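Local atomic coordinates of uncharacterized protein Q9I3C8_PSEAE (Pseudomonas aeruginosa, PDB entry 3F1T), a protein that probably acts as an acyl-CoA thioesterase of the hot-dog fold family, possibly hydrolysing thioesters such as 1,4-dihydroxy-2-naphthoyl-CoA, though its true substrate is not established. Residues G68-C73 and I114-F119; A120-D123 and P128-H131. All blocks are in the same frame, centred on the assembly; numbering follows the deposited sequence.

Contact 1: residues G68-C73 and I114-F119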
loop_
_atom_site.group_PDB
_atom_site.type_symbol
_atom_site.label_atom_id
_atom_site.label_comp_id
_atom_site.label_asym_id
_atom_site.label_seq_id
_atom_site.Cartn_x
_atom_site.Cartn_y
_atom_site.Cartn_z
ATOM N N GLY B 68 1.147 -10.307 -12.175
ATOM C CA GLY B 68 1.670 -11.670 -12.077
ATOM C C GLY B 68 2.252 -12.148 -13.391
ATOM O O GLY B 68 3.382 -12.671 -13.443
ATOM N N ILE B 69 1.498 -11.973 -14.471
ATOM C CA ILE B 69 1.909 -12.571 -15.733
ATOM C C ILE B 69 3.036 -11.794 -16.405
ATOM O O ILE B 69 3.777 -12.330 -17.228
ATOM C CB ILE B 69 0.712 -12.740 -16.677
ATOM C CG1 ILE B 69 -0.255 -13.781 -16.108
ATOM C CG2 ILE B 69 1.182 -13.176 -18.052
ATOM C CD1 ILE B 69 -1.434 -14.071 -17.025
ATOM N N SER B 70 3.168 -10.524 -16.053
ATOM C CA SER B 70 4.218 -9.683 -16.619
ATOM C C SER B 70 5.608 -10.126 -16.198
ATOM O O SER B 70 6.596 -9.775 -16.846
ATOM C CB SER B 70 3.998 -8.213 -16.242
ATOM O OG SER B 70 4.400 -7.968 -14.909
ATOM N N THR B 71 5.680 -11.015 -15.210
ATOM C CA THR B 71 6.955 -11.635 -14.850
ATOM C C THR B 71 7.540 -12.435 -16.009
ATOM O O THR B 71 8.741 -12.679 -16.035
ATOM C CB THR B 71 6.827 -12.562 -13.619
ATOM O OG1 THR B 71 5.887 -13.606 -13.898
ATOM C CG2 THR B 71 6.343 -11.787 -12.417
ATOM N N VAL B 72 6.694 -12.865 -16.953
ATOM C CA VAL B 72 7.166 -13.650 -18.091
ATOM C C VAL B 72 8.142 -12.808 -18.891
ATOM O O VAL B 72 9.029 -13.336 -19.570
ATOM C CB VAL B 72 6.028 -14.165 -19.019
ATOM C CG1 VAL B 72 5.018 -15.019 -18.252
ATOM C CG2 VAL B 72 5.335 -13.008 -19.761
ATOM N N CYS B 73 8.042 -11.495 -18.731
ATOM C CA CYS B 73 8.821 -10.588 -19.548
ATOM C C CYS B 73 10.265 -10.607 -19.123
ATOM O O CYS B 73 11.112 -10.067 -19.820
ATOM C CB CYS B 73 8.286 -9.165 -19.457
ATOM S SG CYS B 73 6.595 -9.000 -20.064
ATOM N N ILE B 114 10.285 -10.415 -7.832
ATOM C CA ILE B 114 10.092 -9.494 -8.959
ATOM C C ILE B 114 9.080 -8.432 -8.594
ATOM O O ILE B 114 8.112 -8.715 -7.896
ATOM C CB ILE B 114 9.584 -10.222 -10.208
ATOM C CG1 ILE B 114 10.558 -11.349 -10.571
ATOM C CG2 ILE B 114 9.411 -9.238 -11.364
ATOM C CD1 ILE B 114 10.169 -12.132 -11.793
ATOM N N PHE B 115 9.454 -7.187 -8.862
ATOM C CA PHE B 115 8.635 -6.021 -8.555
ATOM C C PHE B 115 8.113 -5.425 -9.858
ATOM O O PHE B 115 8.859 -5.247 -10.822
ATOM C CB PHE B 115 9.470 -4.956 -7.836
ATOM C CG PHE B 115 9.972 -5.382 -6.475
ATOM C CD1 PHE B 115 11.136 -6.130 -6.349
ATOM C CD2 PHE B 115 9.274 -5.040 -5.324
ATOM C CE1 PHE B 115 11.605 -6.507 -5.104
ATOM C CE2 PHE B 115 9.746 -5.409 -4.070
ATOM C CZ PHE B 115 10.921 -6.142 -3.969
ATOM N N THR B 116 6.837 -5.065 -9.865
ATOM C CA THR B 116 6.204 -4.712 -11.105
ATOM C C THR B 116 5.190 -3.590 -10.889
ATOM O O THR B 116 4.648 -3.438 -9.806
ATOM C CB THR B 116 5.560 -5.940 -11.778
ATOM O OG1 THR B 116 5.227 -5.614 -13.136
ATOM C CG2 THR B 116 4.328 -6.374 -11.051
ATOM N N ARG B 117 5.097 -2.704 -11.868
ATOM C CA ARG B 117 4.195 -1.584 -11.791
ATOM C C ARG B 117 3.349 -1.570 -13.058
ATOM O O ARG B 117 3.858 -1.812 -14.154
ATOM C CB ARG B 117 5.009 -0.299 -11.678
ATOM C CG ARG B 117 4.177 0.932 -11.414
ATOM C CD ARG B 117 5.048 2.126 -10.994
ATOM N NE ARG B 117 4.207 3.275 -10.670
ATOM C CZ ARG B 117 3.940 4.269 -11.518
ATOM N NH1 ARG B 117 4.643 4.391 -12.647
ATOM N NH2 ARG B 117 3.066 5.216 -11.173
ATOM N N GLY B 118 2.105 -1.131 -12.931
ATOM C CA GLY B 118 1.201 -1.046 -14.074
ATOM C C GLY B 118 -0.027 -0.195 -13.774
ATOM O O GLY B 118 -0.057 0.557 -12.795
ATOM N N PHE B 119 -1.027 -0.274 -14.639
ATOM C CA PHE B 119 -2.201 0.580 -14.481
ATOM C C PHE B 119 -3.363 0.009 -15.281
ATOM O O PHE B 119 -3.150 -0.841 -16.141
ATOM C CB PHE B 119 -1.883 2.034 -14.887
ATOM C CG PHE B 119 -1.298 2.172 -16.264
ATOM C CD1 PHE B 119 -2.124 2.411 -17.361
ATOM C CD2 PHE B 119 0.058 2.017 -16.475
ATOM C CE1 PHE B 119 -1.620 2.440 -18.644
ATOM C CE2 PHE B 119 0.588 2.107 -17.751
ATOM C CZ PHE B 119 -0.260 2.336 -18.846
#

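Contact 2: residues A120-D123 and P128-H131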
loop_
_atom_site.group_PDB
_atom_site.type_symbol
_atom_site.label_atom_id
_atom_site.label_comp_id
_atom_site.label_asym_id
_atom_site.label_seq_id
_atom_site.Cartn_x
_atom_site.Cartn_y
_atom_site.Cartn_z
ATOM N N ALA B 120 -4.581 0.284 -14.821
ATOM C CA ALA B 120 -5.770 0.066 -15.622
ATOM C C ALA B 120 -6.181 1.316 -16.392
ATOM O O ALA B 120 -6.103 2.432 -15.879
ATOM C CB ALA B 120 -6.920 -0.424 -14.755
ATOM N N TYR B 121 -6.785 1.104 -17.553
ATOM C CA TYR B 121 -7.249 2.211 -18.370
ATOM C C TYR B 121 -8.285 1.702 -19.368
ATOM O O TYR B 121 -8.528 0.504 -19.454
ATOM C CB TYR B 121 -6.061 2.874 -19.083
ATOM C CG TYR B 121 -5.399 1.987 -20.113
ATOM C CD1 TYR B 121 -5.750 2.090 -21.447
ATOM C CD2 TYR B 121 -4.579 0.923 -19.736
ATOM C CE1 TYR B 121 -5.193 1.270 -22.399
ATOM C CE2 TYR B 121 -3.986 0.114 -20.689
ATOM C CZ TYR B 121 -4.323 0.286 -22.023
ATOM O OH TYR B 121 -3.815 -0.527 -23.007
ATOM N N GLN B 122 -8.954 2.613 -20.054
ATOM C CA GLN B 122 -9.970 2.215 -21.006
ATOM C C GLN B 122 -9.671 2.705 -22.402
ATOM O O GLN B 122 -9.353 1.905 -23.283
ATOM C CB GLN B 122 -11.360 2.622 -20.542
ATOM C CG GLN B 122 -11.898 1.649 -19.525
ATOM C CD GLN B 122 -13.175 2.122 -18.897
ATOM O OE1 GLN B 122 -13.272 3.253 -18.429
ATOM N NE2 GLN B 122 -14.180 1.255 -18.890
ATOM N N ASP B 123 -9.747 4.010 -22.614
ATOM C CA ASP B 123 -9.610 4.541 -23.965
ATOM C C ASP B 123 -8.140 4.690 -24.328
ATOM O O ASP B 123 -7.604 3.911 -25.124
ATOM C CB ASP B 123 -10.331 5.881 -24.099
ATOM C CG ASP B 123 -11.805 5.715 -24.381
ATOM O OD1 ASP B 123 -12.584 6.591 -23.942
ATOM O OD2 ASP B 123 -12.188 4.685 -24.987
ATOM N N PRO B 128 -5.240 6.984 -16.599
ATOM C CA PRO B 128 -5.570 5.645 -16.142
ATOM C C PRO B 128 -6.597 5.643 -15.018
ATOM O O PRO B 128 -6.758 6.637 -14.312
ATOM C CB PRO B 128 -4.228 5.090 -15.656
ATOM C CG PRO B 128 -3.294 6.261 -15.591
ATOM C CD PRO B 128 -3.789 7.241 -16.586
ATOM N N ILE B 129 -7.349 4.555 -14.933
ATOM C CA ILE B 129 -8.365 4.372 -13.916
ATOM C C ILE B 129 -7.733 4.130 -12.545
ATOM O O ILE B 129 -8.216 4.623 -11.537
ATOM C CB ILE B 129 -9.231 3.160 -14.255
ATOM C CG1 ILE B 129 -10.047 3.416 -15.513
ATOM C CG2 ILE B 129 -10.157 2.825 -13.117
ATOM C CD1 ILE B 129 -10.743 2.180 -15.986
ATOM N N ALA B 130 -6.620 3.403 -12.534
ATOM C CA ALA B 130 -6.021 2.914 -11.296
ATOM C C ALA B 130 -4.537 2.657 -11.518
ATOM O O ALA B 130 -4.131 2.221 -12.589
ATOM C CB ALA B 130 -6.719 1.622 -10.836
ATOM N N HIS B 131 -3.734 2.945 -10.497
ATOM C CA HIS B 131 -2.322 2.579 -10.475
ATOM C C HIS B 131 -2.118 1.367 -9.581
ATOM O O HIS B 131 -2.760 1.244 -8.536
ATOM C CB HIS B 131 -1.492 3.753 -9.961
ATOM C CG HIS B 131 -1.302 4.843 -10.974
ATOM N ND1 HIS B 131 -2.092 5.974 -10.996
ATOM C CD2 HIS B 131 -0.586 4.866 -12.123
ATOM C CE1 HIS B 131 -1.800 6.694 -12.063
ATOM N NE2 HIS B 131 -0.893 6.043 -12.766
#

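Contact 1: residues G68-C73 and I114-F119
Ser70 and Thr71, in the last part of helix 56-70 and the 3-10 turn after it, rest on Thr116 and Ile114 of strand 113-121. This is the hot-dog fold: a central helix, the sausage, lies against an antiparallel sheet that curls round it. The contact is small, about 168 Å² in all, and its four touching residues are buried. The close apolar part is Thr71 on Ile114. Ile114 CD1 sits 3.8 Å from Thr71 CB and 3.9 Å from Thr71 CG2. The two side chains cross at a slant, and the isoleucine meets the threonine with the end of its longer branch. CG1 stands opposite the carbonyl carbon (chi1 -56°) and the chain then runs straight out to CD1. Cys106 of strand 100-109 and Val74 and Leu75 of the following loop also pack on Ile114. The second touch is polar and thinner. Ser70 OG and Thr116 OG1 face each other at 3.1 Å, within hydrogen-bonding distance. Both oxygens have other backbone partners: Ser70 OG bonds to Cys67 O, and Thr116 OG1 makes a weak bond to Glu105 O. The other side of the strand turns away from the helix. Phe115 and Arg117 point there; Arg117 is partly exposed and packs on His131 of a second subunit, while Phe115 packs on Leu84 of a third. On the helix side, Ile69 and Val72 lean on helix 4-15 instead. The hydroxyl of Thr71 does not serve the strand. It turns back into its own segment, where Thr71 OG1 donates to Gly68 O at 2.7 Å, nearly in line with the carbonyl bond (172°).

Contact 2: residues A120-D123 and P128-H131
Ala120 pairs with Ala130 across the end of the hairpin formed by strands 113-121 and 130-137. The pairing is antiparallel and hydrogen-bonded, and it carries a classic beta bulge: Ile129 and Ala130 both stand opposite Ala120. Two backbone bonds hold it. Ala120 N donates to Ala130 O at 3.0 Å, with an N-H...O angle of 145°. Ile129 N donates to Ala120 O at 2.6 Å, a short bond, with the donor tilted 29° from the carbonyl plane. Both polar backbone atoms of Ala120 are thus satisfied by one partner strand, but by two successive residues of it. Pro128 CB also lies against Ala120 O, at 3.3 Å. Further out, Tyr121 bonds through its backbone to Tyr101, and Ile129 to Met91. The methyl groups of Ala120 and Ala130 lie on the same face of the sheet, CB to CB 4.4 Å. Ile129 reaches past the end of strand 113-121 to Gln122. Its CG1 lies beside the backbone N and opposite the carbonyl carbon (chi1 -67°), which carries CD1 to the glutamine. Ile129 CD1 touches Gln122 OE1 at 3.7 Å and packs on the aliphatic CG beside it. The touch is van der Waals only; the polar atoms of the amide are bonded elsewhere. OE1 accepts from Glu95 N, and NE2 donates to Lys98 O. The buried amide therefore ties the turn to the loop that precedes strand 100-109. Tyr121 CB approaches Pro128 CA, while the tyrosine ring swings clear of the proline and meets the ring of Phe119. Val100 of strand 100-109, next to 113-121 in the sheet, packs on Ala120, Gln122 and Ile129. Strand 83-90 lies next to 130-137 on the other side, with Tyr90 against Ile129 and Ala130, and Ile88 against Ala130.

Following the chain from the N terminus, helix 56-70 comes first and leads into the first segment of contact 1. Strands 83-90 and 100-109 follow before strand 113-121 returns to that part of the helix, so contact 1 closes a long loop of 40 residues. Contact 2 opens directly afterwards on the same strand and closes a loop of only four residues at the hairpin turn. The two are in series; they neither nest nor cross. Contact 1 joins helix to sheet, and contact 2 joins two neighbouring strands within the sheet. They meet through Phe119, whose ring packs on Pro128: Phe119 CD1 to Pro128 CB is 3.8 Å.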